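Local coordinates for protein 1,3-1,4-beta-glucanase (PDB 1AQ0) that hydrolyses 1,3-1,4-beta-D-glucans, probably the mixed-linkage polysaccharides of cereal cell walls, as a family 17 glycoside hydrolase with a TIM-barrel fold, at residues S20-N25 with T46-V51; A38-V43 with V83-V88; S71-N76 with G111-A116; R100-A105 with A148-P153. All blocks are in the same frame, centred on the assembly; numbering follows the deposited sequence.

Overall arrangement
From the N terminus, contact 1 comes first: helix 15-25 is followed by strand 29-32 and helix 37-43, and the chain returns at 46-51 to close the loop. Contact 2 opens on helix 37-43, inside that loop, and closes on strand 84-92 beyond it, so the two cross; they touch through the neighbouring strands 49-54 and 84-92. Contact 3, between helices 66-78 and 102-115, crosses contact 2 and touches it. Contact 4 also starts on helix 102-115, crosses contact 3 and closes on helix 145-161, about 32 Å from contact 1 between centres. Contacts 1 and 2 tie helices to strands, contacts 3 and 4 join neighbouring helices, together covering one part of the barrel's outer layer.

Contact 1: S20-N25 with T46-V51. Unlike the reference sequence in segment 20-25: Ser-24 (reference Phe).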
loop_
_atom_site.group_PDB
_atom_site.type_symbol
_atom_site.label_atom_id
_atom_site.label_comp_id
_atom_site.label_asym_id
_atom_site.label_seq_id
_atom_site.Cartn_x
_atom_site.Cartn_y
_atom_site.Cartn_z
ATOM N N SER A 20 -33.119 0.702 -3.361
ATOM C CA SER A 20 -33.302 1.814 -4.291
ATOM C C SER A 20 -32.569 3.045 -3.781
ATOM O O SER A 20 -31.989 3.792 -4.568
ATOM C CB SER A 20 -34.784 2.160 -4.479
ATOM O OG SER A 20 -35.407 1.259 -5.376
ATOM N N MET A 21 -32.622 3.266 -2.469
ATOM C CA MET A 21 -31.944 4.404 -1.853
ATOM C C MET A 21 -30.424 4.287 -2.007
ATOM O O MET A 21 -29.734 5.293 -2.165
ATOM C CB MET A 21 -32.322 4.518 -0.380
ATOM C CG MET A 21 -33.760 4.941 -0.132
ATOM S SD MET A 21 -34.195 4.827 1.624
ATOM C CE MET A 21 -33.424 6.291 2.248
ATOM N N PHE A 22 -29.901 3.067 -1.944
ATOM C CA PHE A 22 -28.464 2.849 -2.119
ATOM C C PHE A 22 -28.071 3.288 -3.531
ATOM O O PHE A 22 -27.126 4.069 -3.708
ATOM C CB PHE A 22 -28.097 1.373 -1.913
ATOM C CG PHE A 22 -27.745 1.027 -0.493
ATOM C CD1 PHE A 22 -28.707 1.061 0.513
ATOM C CD2 PHE A 22 -26.440 0.678 -0.156
ATOM C CE1 PHE A 22 -28.372 0.758 1.831
ATOM C CE2 PHE A 22 -26.099 0.376 1.159
ATOM C CZ PHE A 22 -27.062 0.415 2.153
ATOM N N LYS A 23 -28.840 2.837 -4.521
ATOM C CA LYS A 23 -28.595 3.177 -5.922
ATOM C C LYS A 23 -28.703 4.669 -6.203
ATOM O O LYS A 23 -27.787 5.259 -6.760
ATOM C CB LYS A 23 -29.566 2.444 -6.852
ATOM C CG LYS A 23 -29.425 0.938 -6.881
ATOM C CD LYS A 23 -30.404 0.318 -7.880
ATOM C CE LYS A 23 -31.855 0.667 -7.541
ATOM N NZ LYS A 23 -32.845 0.049 -8.472
ATOM N N SER A 24 -29.811 5.285 -5.812
ATOM C CA SER A 24 -29.998 6.702 -6.072
ATOM C C SER A 24 -29.006 7.608 -5.355
ATOM O O SER A 24 -28.768 8.725 -5.801
ATOM C CB SER A 24 -31.432 7.128 -5.764
ATOM O OG SER A 24 -31.761 6.862 -4.419
ATOM N N ASN A 25 -28.411 7.131 -4.265
ATOM C CA ASN A 25 -27.446 7.938 -3.525
ATOM C C ASN A 25 -25.987 7.649 -3.879
ATOM O O ASN A 25 -25.086 8.308 -3.376
ATOM C CB ASN A 25 -27.656 7.789 -2.017
ATOM C CG ASN A 25 -28.863 8.566 -1.510
ATOM O OD1 ASN A 25 -28.762 9.747 -1.176
ATOM N ND2 ASN A 25 -30.001 7.898 -1.418
ATOM N N THR A 46 -27.940 -5.816 -8.752
ATOM C CA THR A 46 -27.808 -4.362 -8.671
ATOM C C THR A 46 -26.373 -3.862 -8.759
ATOM O O THR A 46 -26.143 -2.667 -8.942
ATOM C CB THR A 46 -28.389 -3.812 -7.357
ATOM O OG1 THR A 46 -27.671 -4.376 -6.252
ATOM C CG2 THR A 46 -29.879 -4.121 -7.243
ATOM N N GLY A 47 -25.410 -4.760 -8.595
ATOM C CA GLY A 47 -24.018 -4.350 -8.646
ATOM C C GLY A 47 -23.483 -3.876 -7.302
ATOM O O GLY A 47 -22.287 -3.626 -7.167
ATOM N N ILE A 48 -24.364 -3.731 -6.314
ATOM C CA ILE A 48 -23.950 -3.295 -4.983
ATOM C C ILE A 48 -23.178 -4.435 -4.328
ATOM O O ILE A 48 -23.635 -5.580 -4.320
ATOM C CB ILE A 48 -25.173 -2.905 -4.108
ATOM C CG1 ILE A 48 -25.906 -1.720 -4.741
ATOM C CG2 ILE A 48 -24.729 -2.538 -2.690
ATOM C CD1 ILE A 48 -27.221 -1.393 -4.095
ATOM N N ASN A 49 -21.980 -4.135 -3.835
ATOM C CA ASN A 49 -21.158 -5.144 -3.177
ATOM C C ASN A 49 -21.755 -5.432 -1.807
ATOM O O ASN A 49 -22.164 -4.513 -1.096
ATOM C CB ASN A 49 -19.711 -4.671 -3.037
ATOM C CG ASN A 49 -19.060 -4.407 -4.377
ATOM O OD1 ASN A 49 -19.011 -5.279 -5.242
ATOM N ND2 ASN A 49 -18.583 -3.188 -4.566
ATOM N N VAL A 50 -21.774 -6.701 -1.425
ATOM C CA VAL A 50 -22.369 -7.090 -0.155
ATOM C C VAL A 50 -21.431 -7.801 0.798
ATOM O O VAL A 50 -20.697 -8.707 0.408
ATOM C CB VAL A 50 -23.614 -8.018 -0.377
ATOM C CG1 VAL A 50 -24.185 -8.497 0.967
ATOM C CG2 VAL A 50 -24.694 -7.291 -1.168
ATOM N N VAL A 51 -21.432 -7.342 2.043
ATOM C CA VAL A 51 -20.672 -7.977 3.111
ATOM C C VAL A 51 -21.794 -8.629 3.934
ATOM O O VAL A 51 -22.680 -7.935 4.428
ATOM C CB VAL A 51 -19.932 -6.949 3.998
ATOM C CG1 VAL A 51 -19.332 -7.642 5.224
ATOM C CG2 VAL A 51 -18.845 -6.264 3.203
#
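Ile-48 reaches from the entrance of strand 49-54 to helix 15-25, where it meets Phe-22 and Lys-23. Starting at CB, its two branches part. CG2 lies anti to the backbone N and stays farther off, 4.4 Å from CD2 of Phe-22, whereas CG1 stands anti to the carbonyl carbon (chi1 -62°). With chi2 extended at 171°, CG1 carries CD1 straight out to the helix surface. There the methyl comes to 3.6 Å from CB of Phe-22 and also lies obliquely to that residue's ring. The same CD1 is 4.2 Å from CG of Lys-23, the first methylene beyond CB. Isoleucine suits the place because its CG1-CD1 branch, held extended, spans the gap between backbones whose nearest CA atoms, those of Lys-23 and Ile-48, are 8.0 Å apart. Phe-22 suits the buried side of the helix; Lys-23, an exposed residue at the margin, offers its aliphatic stem to the contact. No hydrogen bond joins the two segments. Just before Ile-48, Gly-47 takes a positive phi (87°), a backbone shape that side chains disfavour, and this turn brings the chain into the strand. Within the TIM barrel, Phe-22 and Ile-48 both pack on Met-30 of strand 29-32, and Ile-48 also touches Val-43 of helix 37-43, so the contact sits over the start of two neighbouring strands, between consecutive helices of the outer layer.

Contact 2: A38-V43 with V83-V88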
loop_
_atom_site.group_PDB
_atom_site.type_symbol
_atom_site.label_atom_id
_atom_site.label_comp_id
_atom_site.label_asym_id
_atom_site.label_seq_id
_atom_site.Cartn_x
_atom_site.Cartn_y
_atom_site.Cartn_z
ATOM N N ALA A 38 -35.031 -10.969 2.687
ATOM C CA ALA A 38 -35.650 -9.890 1.929
ATOM C C ALA A 38 -34.569 -9.012 1.288
ATOM O O ALA A 38 -34.656 -8.646 0.111
ATOM C CB ALA A 38 -36.532 -9.062 2.845
ATOM N N ALA A 39 -33.537 -8.699 2.066
ATOM C CA ALA A 39 -32.436 -7.876 1.587
ATOM C C ALA A 39 -31.626 -8.570 0.498
ATOM O O ALA A 39 -31.322 -7.963 -0.529
ATOM C CB ALA A 39 -31.531 -7.473 2.741
ATOM N N LEU A 40 -31.286 -9.839 0.708
ATOM C CA LEU A 40 -30.502 -10.583 -0.277
ATOM C C LEU A 40 -31.259 -10.761 -1.590
ATOM O O LEU A 40 -30.665 -10.721 -2.663
ATOM C CB LEU A 40 -30.036 -11.925 0.294
ATOM C CG LEU A 40 -28.985 -11.796 1.398
ATOM C CD1 LEU A 40 -28.656 -13.148 1.973
ATOM C CD2 LEU A 40 -27.730 -11.146 0.841
ATOM N N GLN A 41 -32.580 -10.891 -1.507
ATOM C CA GLN A 41 -33.408 -11.040 -2.701
ATOM C C GLN A 41 -33.438 -9.714 -3.470
ATOM O O GLN A 41 -33.275 -9.692 -4.689
ATOM C CB GLN A 41 -34.829 -11.494 -2.316
ATOM C CG GLN A 41 -34.901 -12.977 -1.877
ATOM C CD GLN A 41 -36.141 -13.331 -1.048
ATOM O OE1 GLN A 41 -37.250 -12.872 -1.328
ATOM N NE2 GLN A 41 -35.949 -14.165 -0.028
ATOM N N ALA A 42 -33.550 -8.610 -2.736
ATOM C CA ALA A 42 -33.610 -7.273 -3.323
ATOM C C ALA A 42 -32.293 -6.701 -3.866
ATOM O O ALA A 42 -32.305 -5.901 -4.801
ATOM C CB ALA A 42 -34.214 -6.303 -2.322
ATOM N N VAL A 43 -31.166 -7.091 -3.282
ATOM C CA VAL A 43 -29.871 -6.572 -3.715
ATOM C C VAL A 43 -29.281 -7.306 -4.925
ATOM O O VAL A 43 -28.336 -6.826 -5.544
ATOM C CB VAL A 43 -28.851 -6.545 -2.527
ATOM C CG1 VAL A 43 -28.352 -7.948 -2.198
ATOM C CG2 VAL A 43 -27.697 -5.598 -2.822
ATOM N N VAL A 83 -26.214 -11.979 -6.366
ATOM C CA VAL A 83 -25.647 -11.045 -5.392
ATOM C C VAL A 83 -24.128 -10.958 -5.501
ATOM O O VAL A 83 -23.444 -11.975 -5.584
ATOM C CB VAL A 83 -26.036 -11.420 -3.935
ATOM C CG1 VAL A 83 -25.381 -10.456 -2.936
ATOM C CG2 VAL A 83 -27.544 -11.385 -3.775
ATOM N N SER A 84 -23.606 -9.736 -5.501
ATOM C CA SER A 84 -22.168 -9.518 -5.578
ATOM C C SER A 84 -21.550 -9.592 -4.181
ATOM O O SER A 84 -21.271 -8.568 -3.562
ATOM C CB SER A 84 -21.878 -8.155 -6.204
ATOM O OG SER A 84 -22.504 -8.045 -7.470
ATOM N N PHE A 85 -21.387 -10.807 -3.668
ATOM C CA PHE A 85 -20.801 -11.007 -2.351
ATOM C C PHE A 85 -19.327 -10.643 -2.383
ATOM O O PHE A 85 -18.608 -11.011 -3.314
ATOM C CB PHE A 85 -20.951 -12.461 -1.904
ATOM C CG PHE A 85 -22.353 -12.841 -1.537
ATOM C CD1 PHE A 85 -22.936 -12.349 -0.374
ATOM C CD2 PHE A 85 -23.084 -13.705 -2.338
ATOM C CE1 PHE A 85 -24.236 -12.717 -0.013
ATOM C CE2 PHE A 85 -24.384 -14.080 -1.987
ATOM C CZ PHE A 85 -24.958 -13.583 -0.821
ATOM N N ARG A 86 -18.883 -9.927 -1.360
ATOM C CA ARG A 86 -17.493 -9.513 -1.261
ATOM C C ARG A 86 -16.840 -10.257 -0.100
ATOM O O ARG A 86 -15.820 -10.926 -0.279
ATOM C CB ARG A 86 -17.433 -7.998 -1.073
ATOM C CG ARG A 86 -16.051 -7.386 -1.126
ATOM C CD ARG A 86 -16.174 -5.907 -1.445
ATOM N NE ARG A 86 -14.923 -5.177 -1.279
ATOM C CZ ARG A 86 -13.805 -5.412 -1.961
ATOM N NH1 ARG A 86 -13.761 -6.375 -2.874
ATOM N NH2 ARG A 86 -12.731 -4.661 -1.746
ATOM N N TYR A 87 -17.430 -10.153 1.089
ATOM C CA TYR A 87 -16.902 -10.845 2.268
ATOM C C TYR A 87 -18.010 -11.501 3.078
ATOM O O TYR A 87 -19.163 -11.080 3.030
ATOM C CB TYR A 87 -16.218 -9.885 3.253
ATOM C CG TYR A 87 -15.172 -8.954 2.703
ATOM C CD1 TYR A 87 -14.001 -9.438 2.129
ATOM C CD2 TYR A 87 -15.350 -7.578 2.775
ATOM C CE1 TYR A 87 -13.031 -8.560 1.635
ATOM C CE2 TYR A 87 -14.392 -6.699 2.289
ATOM C CZ TYR A 87 -13.241 -7.192 1.722
ATOM O OH TYR A 87 -12.308 -6.313 1.237
ATOM N N VAL A 88 -17.627 -12.522 3.838
ATOM C CA VAL A 88 -18.527 -13.185 4.768
ATOM C C VAL A 88 -17.876 -12.823 6.106
ATOM O O VAL A 88 -16.726 -13.188 6.368
ATOM C CB VAL A 88 -18.562 -14.727 4.601
ATOM C CG1 VAL A 88 -19.321 -15.362 5.770
ATOM C CG2 VAL A 88 -19.250 -15.101 3.304
HETATM O O HOH W 1 -25.488 -7.459 -5.399
#
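In the helix-to-barrel interface of the TIM-barrel fold, Leu-40 and Val-43 of helix 37-43 pack against Val-83 and Phe-85 where the chain enters strand 84-92. Val-83 lies between the partners. Its CG2, placed anti to the carbonyl carbon, is 3.4 Å from the backbone O of Leu-40 and 3.9 Å from CG1 of Val-43. The other branch, CG1, leans on the same Val-43 methyl at 4.0 Å and also covers one face of the Phe-85 ring, 3.7 Å above its centre. A short beta-branched residue is apt here, because its two methyls can serve helix and ring together. Leu-40 uses its longer arm: CD2 approaches CE1 of Phe-85 at 3.9 Å, obliquely to the ring, the two side chains crossing at about a right angle. Ser-84, between the two apolar residues, is the centre of an inverse gamma turn. One water bridges the backbones, donating to O of Val-43 at 2.9 Å and accepting from N of Ser-84 at 3.0 Å. Val-43 O also accepts a hydrogen bond from OG1 of Thr-46. The direct contacts are mainly apolar, the carbonyl O of Leu-40 against the Val-83 methyl being the exception, and no direct hydrogen bond crosses, which implies cohesion mainly by hydrophobic burial with one water-mediated backbone link.

Contact 3: S71-N76 with G111-A116; sequences SWVKSN and GALVAA
Val-73 carries this contact, packing against Ala-112 and Leu-113 of the next helix. Its CG2 comes to 3.7 Å from CB of Ala-112, while CG1, which lies anti to the backbone N (chi1 168°), reaches CD2 of Leu-113 at 3.9 Å. The one side chain therefore spreads its two methyls over two successive residues. Alanine fits because its single methyl lets the backbones draw close, the CA atoms of Val-73 and Ala-112 being 6.7 Å apart. Leucine, by contrast, extends along the inner side of its helix. Away from this point the packing thins out: CB of Ala-116 points toward 71-76 but makes no close contact with it, packing instead on Gln-78, further along the same helix. The outward side of helix 66-78 carries polar residues: Lys-74 and Ser-75 are exposed, and the hydroxyl of Ser-75 bonds back to O of Ser-71 at 3.2 Å, an acceptor it shares with its own backbone N. Helices 66-78 and 102-115 precede and follow strand 84-92 in the chain and both pack on its Val-88, through Trp-72 and Leu-113, as in the helix layer of a (beta/alpha)8 barrel.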
loop_
_atom_site.group_PDB
_atom_site.type_symbol
_atom_site.label_atom_id
_atom_site.label_comp_id
_atom_site.label_asym_id
_atom_site.label_seq_id
_atom_site.Cartn_x
_atom_site.Cartn_y
_atom_site.Cartn_z
ATOM N N SER A 71 -23.898 -26.061 4.990
ATOM C CA SER A 71 -25.331 -25.827 4.886
ATOM C C SER A 71 -25.606 -24.319 4.948
ATOM O O SER A 71 -26.422 -23.797 4.180
ATOM C CB SER A 71 -26.065 -26.567 6.008
ATOM O OG SER A 71 -27.470 -26.519 5.826
ATOM N N TRP A 72 -24.887 -23.617 5.822
ATOM C CA TRP A 72 -25.048 -22.170 5.964
ATOM C C TRP A 72 -24.698 -21.495 4.636
ATOM O O TRP A 72 -25.429 -20.624 4.156
ATOM C CB TRP A 72 -24.148 -21.630 7.081
ATOM C CG TRP A 72 -24.455 -20.203 7.463
ATOM C CD1 TRP A 72 -25.364 -19.781 8.396
ATOM C CD2 TRP A 72 -23.894 -19.010 6.884
ATOM N NE1 TRP A 72 -25.410 -18.404 8.426
ATOM C CE2 TRP A 72 -24.520 -17.907 7.508
ATOM C CE3 TRP A 72 -22.930 -18.770 5.892
ATOM C CZ2 TRP A 72 -24.215 -16.580 7.171
ATOM C CZ3 TRP A 72 -22.628 -17.448 5.556
ATOM C CH2 TRP A 72 -23.272 -16.373 6.195
ATOM N N VAL A 73 -23.586 -21.912 4.038
ATOM C CA VAL A 73 -23.143 -21.366 2.762
ATOM C C VAL A 73 -24.148 -21.677 1.652
ATOM O O VAL A 73 -24.477 -20.809 0.847
ATOM C CB VAL A 73 -21.733 -21.896 2.386
ATOM C CG1 VAL A 73 -21.399 -21.574 0.943
ATOM C CG2 VAL A 73 -20.699 -21.281 3.306
ATOM N N LYS A 74 -24.685 -22.894 1.645
ATOM C CA LYS A 74 -25.650 -23.281 0.624
ATOM C C LYS A 74 -26.948 -22.486 0.689
ATOM O O LYS A 74 -27.454 -22.038 -0.342
ATOM C CB LYS A 74 -25.958 -24.774 0.700
ATOM C CG LYS A 74 -26.996 -25.215 -0.305
ATOM C CD LYS A 74 -27.154 -26.720 -0.324
ATOM C CE LYS A 74 -28.260 -27.114 -1.291
ATOM N NZ LYS A 74 -27.891 -28.266 -2.176
ATOM N N SER A 75 -27.465 -22.288 1.900
ATOM C CA SER A 75 -28.715 -21.562 2.105
ATOM C C SER A 75 -28.600 -20.043 2.048
ATOM O O SER A 75 -29.541 -19.358 1.645
ATOM C CB SER A 75 -29.330 -21.939 3.463
ATOM O OG SER A 75 -29.501 -23.340 3.586
ATOM N N ASN A 76 -27.448 -19.510 2.425
ATOM C CA ASN A 76 -27.304 -18.064 2.472
ATOM C C ASN A 76 -26.400 -17.402 1.450
ATOM O O ASN A 76 -26.453 -16.181 1.288
ATOM C CB ASN A 76 -26.905 -17.640 3.887
ATOM C CG ASN A 76 -27.903 -18.109 4.934
ATOM O OD1 ASN A 76 -29.075 -17.743 4.893
ATOM N ND2 ASN A 76 -27.444 -18.935 5.869
ATOM N N GLY A 111 -13.713 -23.256 4.071
ATOM C CA GLY A 111 -13.668 -24.527 3.369
ATOM C C GLY A 111 -14.897 -24.756 2.513
ATOM O O GLY A 111 -14.796 -25.235 1.383
ATOM N N ALA A 112 -16.061 -24.396 3.041
ATOM C CA ALA A 112 -17.319 -24.558 2.324
ATOM C C ALA A 112 -17.373 -23.662 1.090
ATOM O O ALA A 112 -17.864 -24.077 0.038
ATOM C CB ALA A 112 -18.496 -24.266 3.251
ATOM N N LEU A 113 -16.878 -22.434 1.216
ATOM C CA LEU A 113 -16.870 -21.497 0.092
ATOM C C LEU A 113 -16.007 -22.015 -1.059
ATOM O O LEU A 113 -16.422 -21.981 -2.220
ATOM C CB LEU A 113 -16.394 -20.117 0.546
ATOM C CG LEU A 113 -17.429 -19.330 1.352
ATOM C CD1 LEU A 113 -16.781 -18.110 1.980
ATOM C CD2 LEU A 113 -18.582 -18.935 0.445
ATOM N N VAL A 114 -14.823 -22.522 -0.734
ATOM C CA VAL A 114 -13.912 -23.064 -1.741
ATOM C C VAL A 114 -14.552 -24.230 -2.511
ATOM O O VAL A 114 -14.652 -24.193 -3.739
ATOM C CB VAL A 114 -12.591 -23.521 -1.088
ATOM C CG1 VAL A 114 -11.732 -24.288 -2.085
ATOM C CG2 VAL A 114 -11.839 -22.313 -0.566
ATOM N N ALA A 115 -15.058 -25.214 -1.775
ATOM C CA ALA A 115 -15.689 -26.389 -2.369
ATOM C C ALA A 115 -16.843 -26.057 -3.312
ATOM O O ALA A 115 -17.118 -26.807 -4.255
ATOM C CB ALA A 115 -16.169 -27.329 -1.271
ATOM N N ALA A 116 -17.512 -24.934 -3.061
ATOM C CA ALA A 116 -18.650 -24.507 -3.877
ATOM C C ALA A 116 -18.242 -23.689 -5.098
ATOM O O ALA A 116 -19.088 -23.333 -5.917
ATOM C CB ALA A 116 -19.633 -23.714 -3.024
#

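Contact 4: R100-A105 with A148-P153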
loop_
_atom_site.group_PDB
_atom_site.type_symbol
_atom_site.label_atom_id
_atom_site.label_comp_id
_atom_site.label_asym_id
_atom_site.label_seq_id
_atom_site.Cartn_x
_atom_site.Cartn_y
_atom_site.Cartn_z
ATOM N N ARG A 100 -13.277 -18.558 21.299
ATOM C CA ARG A 100 -12.607 -19.829 20.999
ATOM C C ARG A 100 -13.183 -20.482 19.738
ATOM O O ARG A 100 -12.518 -21.286 19.091
ATOM C CB ARG A 100 -12.743 -20.806 22.175
ATOM C CG ARG A 100 -12.044 -20.376 23.461
ATOM C CD ARG A 100 -12.289 -21.376 24.600
ATOM N NE ARG A 100 -13.702 -21.463 24.977
ATOM C CZ ARG A 100 -14.521 -22.452 24.621
ATOM N NH1 ARG A 100 -14.075 -23.458 23.875
ATOM N NH2 ARG A 100 -15.800 -22.417 24.982
ATOM N N ASN A 101 -14.419 -20.122 19.396
ATOM C CA ASN A 101 -15.099 -20.672 18.223
ATOM C C ASN A 101 -14.843 -19.879 16.944
ATOM O O ASN A 101 -15.206 -20.313 15.850
ATOM C CB ASN A 101 -16.609 -20.709 18.459
ATOM C CG ASN A 101 -17.013 -21.694 19.531
ATOM O OD1 ASN A 101 -16.468 -22.791 19.622
ATOM N ND2 ASN A 101 -17.986 -21.310 20.343
ATOM N N LEU A 102 -14.207 -18.724 17.091
ATOM C CA LEU A 102 -13.923 -17.828 15.976
ATOM C C LEU A 102 -13.141 -18.457 14.823
ATOM O O LEU A 102 -13.664 -18.583 13.716
ATOM C CB LEU A 102 -13.217 -16.577 16.506
ATOM C CG LEU A 102 -13.477 -15.210 15.875
ATOM C CD1 LEU A 102 -14.960 -15.001 15.591
ATOM C CD2 LEU A 102 -12.957 -14.149 16.833
ATOM N N VAL A 103 -11.900 -18.862 15.068
ATOM C CA VAL A 103 -11.097 -19.463 14.004
ATOM C C VAL A 103 -11.724 -20.737 13.431
ATOM O O VAL A 103 -11.785 -20.901 12.213
ATOM C CB VAL A 103 -9.634 -19.702 14.449
ATOM C CG1 VAL A 103 -8.846 -20.382 13.341
ATOM C CG2 VAL A 103 -8.986 -18.374 14.800
ATOM N N PRO A 104 -12.208 -21.652 14.293
ATOM C CA PRO A 104 -12.822 -22.882 13.769
ATOM C C PRO A 104 -13.985 -22.565 12.818
ATOM O O PRO A 104 -14.091 -23.144 11.731
ATOM C CB PRO A 104 -13.315 -23.573 15.037
ATOM C CG PRO A 104 -12.299 -23.177 16.040
ATOM C CD PRO A 104 -12.106 -21.709 15.761
ATOM N N ALA A 105 -14.834 -21.619 13.220
ATOM C CA ALA A 105 -15.978 -21.221 12.402
ATOM C C ALA A 105 -15.526 -20.606 11.075
ATOM O O ALA A 105 -16.091 -20.911 10.023
ATOM C CB ALA A 105 -16.864 -20.249 13.168
ATOM N N ALA A 148 -5.203 -10.367 22.763
ATOM C CA ALA A 148 -4.023 -10.960 22.131
ATOM C C ALA A 148 -4.104 -12.485 22.044
ATOM O O ALA A 148 -3.695 -13.084 21.042
ATOM C CB ALA A 148 -2.758 -10.531 22.871
ATOM N N ALA A 149 -4.686 -13.092 23.076
ATOM C CA ALA A 149 -4.860 -14.544 23.163
ATOM C C ALA A 149 -5.597 -15.152 21.968
ATOM O O ALA A 149 -5.204 -16.213 21.471
ATOM C CB ALA A 149 -5.580 -14.903 24.455
ATOM N N PHE A 150 -6.680 -14.510 21.527
ATOM C CA PHE A 150 -7.426 -15.028 20.384
ATOM C C PHE A 150 -7.078 -14.319 19.083
ATOM O O PHE A 150 -7.208 -14.895 18.003
ATOM C CB PHE A 150 -8.943 -15.010 20.640
ATOM C CG PHE A 150 -9.544 -13.632 20.745
ATOM C CD1 PHE A 150 -9.625 -12.987 21.974
ATOM C CD2 PHE A 150 -10.065 -12.996 19.618
ATOM C CE1 PHE A 150 -10.212 -11.727 22.080
ATOM C CE2 PHE A 150 -10.653 -11.736 19.713
ATOM C CZ PHE A 150 -10.729 -11.101 20.944
ATOM N N MET A 151 -6.586 -13.088 19.183
ATOM C CA MET A 151 -6.229 -12.331 17.987
ATOM C C MET A 151 -5.026 -12.898 17.247
ATOM O O MET A 151 -4.933 -12.766 16.030
ATOM C CB MET A 151 -6.031 -10.847 18.306
ATOM C CG MET A 151 -7.346 -10.087 18.514
ATOM S SD MET A 151 -8.555 -10.334 17.171
ATOM C CE MET A 151 -7.801 -9.377 15.838
ATOM N N GLY A 152 -4.110 -13.533 17.976
ATOM C CA GLY A 152 -2.944 -14.137 17.345
ATOM C C GLY A 152 -3.387 -15.103 16.263
ATOM O O GLY A 152 -3.041 -14.931 15.098
ATOM N N PRO A 153 -4.148 -16.149 16.623
ATOM C CA PRO A 153 -4.657 -17.153 15.681
ATOM C C PRO A 153 -5.552 -16.551 14.585
ATOM O O PRO A 153 -5.527 -17.010 13.442
ATOM C CB PRO A 153 -5.455 -18.086 16.586
ATOM C CG PRO A 153 -4.690 -18.031 17.867
ATOM C CD PRO A 153 -4.395 -16.565 18.018
#
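Val-103 and Leu-102, near the start of helix 102-115, meet Pro-153 and Phe-150 of helix 145-161, two consecutive helices of the TIM-barrel's outer layer. The side-chain contacts are apolar, and no hydrogen bond crosses. In the aromatic group, CD2 of Leu-102 comes to 4.2 Å from CD2 of Phe-150, oblique to the ring. Here the longer leucine bridges a wider gap on the inner side, where it also touches Thr-125 of strand 122-128. The ring gets there through a chi1 of 67°, which sets CG between the backbone N and the carbonyl carbon. Within helix 145-161, and not across the contact, proline has no N-H to give, and the helix is kinked where N of Pro-153 has no bond to the preceding turn. The remaining group sets valine against this proline. The compact Val-103 suits so close an approach, the CA atoms of Val-103 and Pro-153 being 7.0 Å apart. Its CG2 rests against the proline's carbonyl, 3.9 Å from C of Pro-153, and the same CG2 of Val-103 lies 4.0 Å from CB of Pro-153.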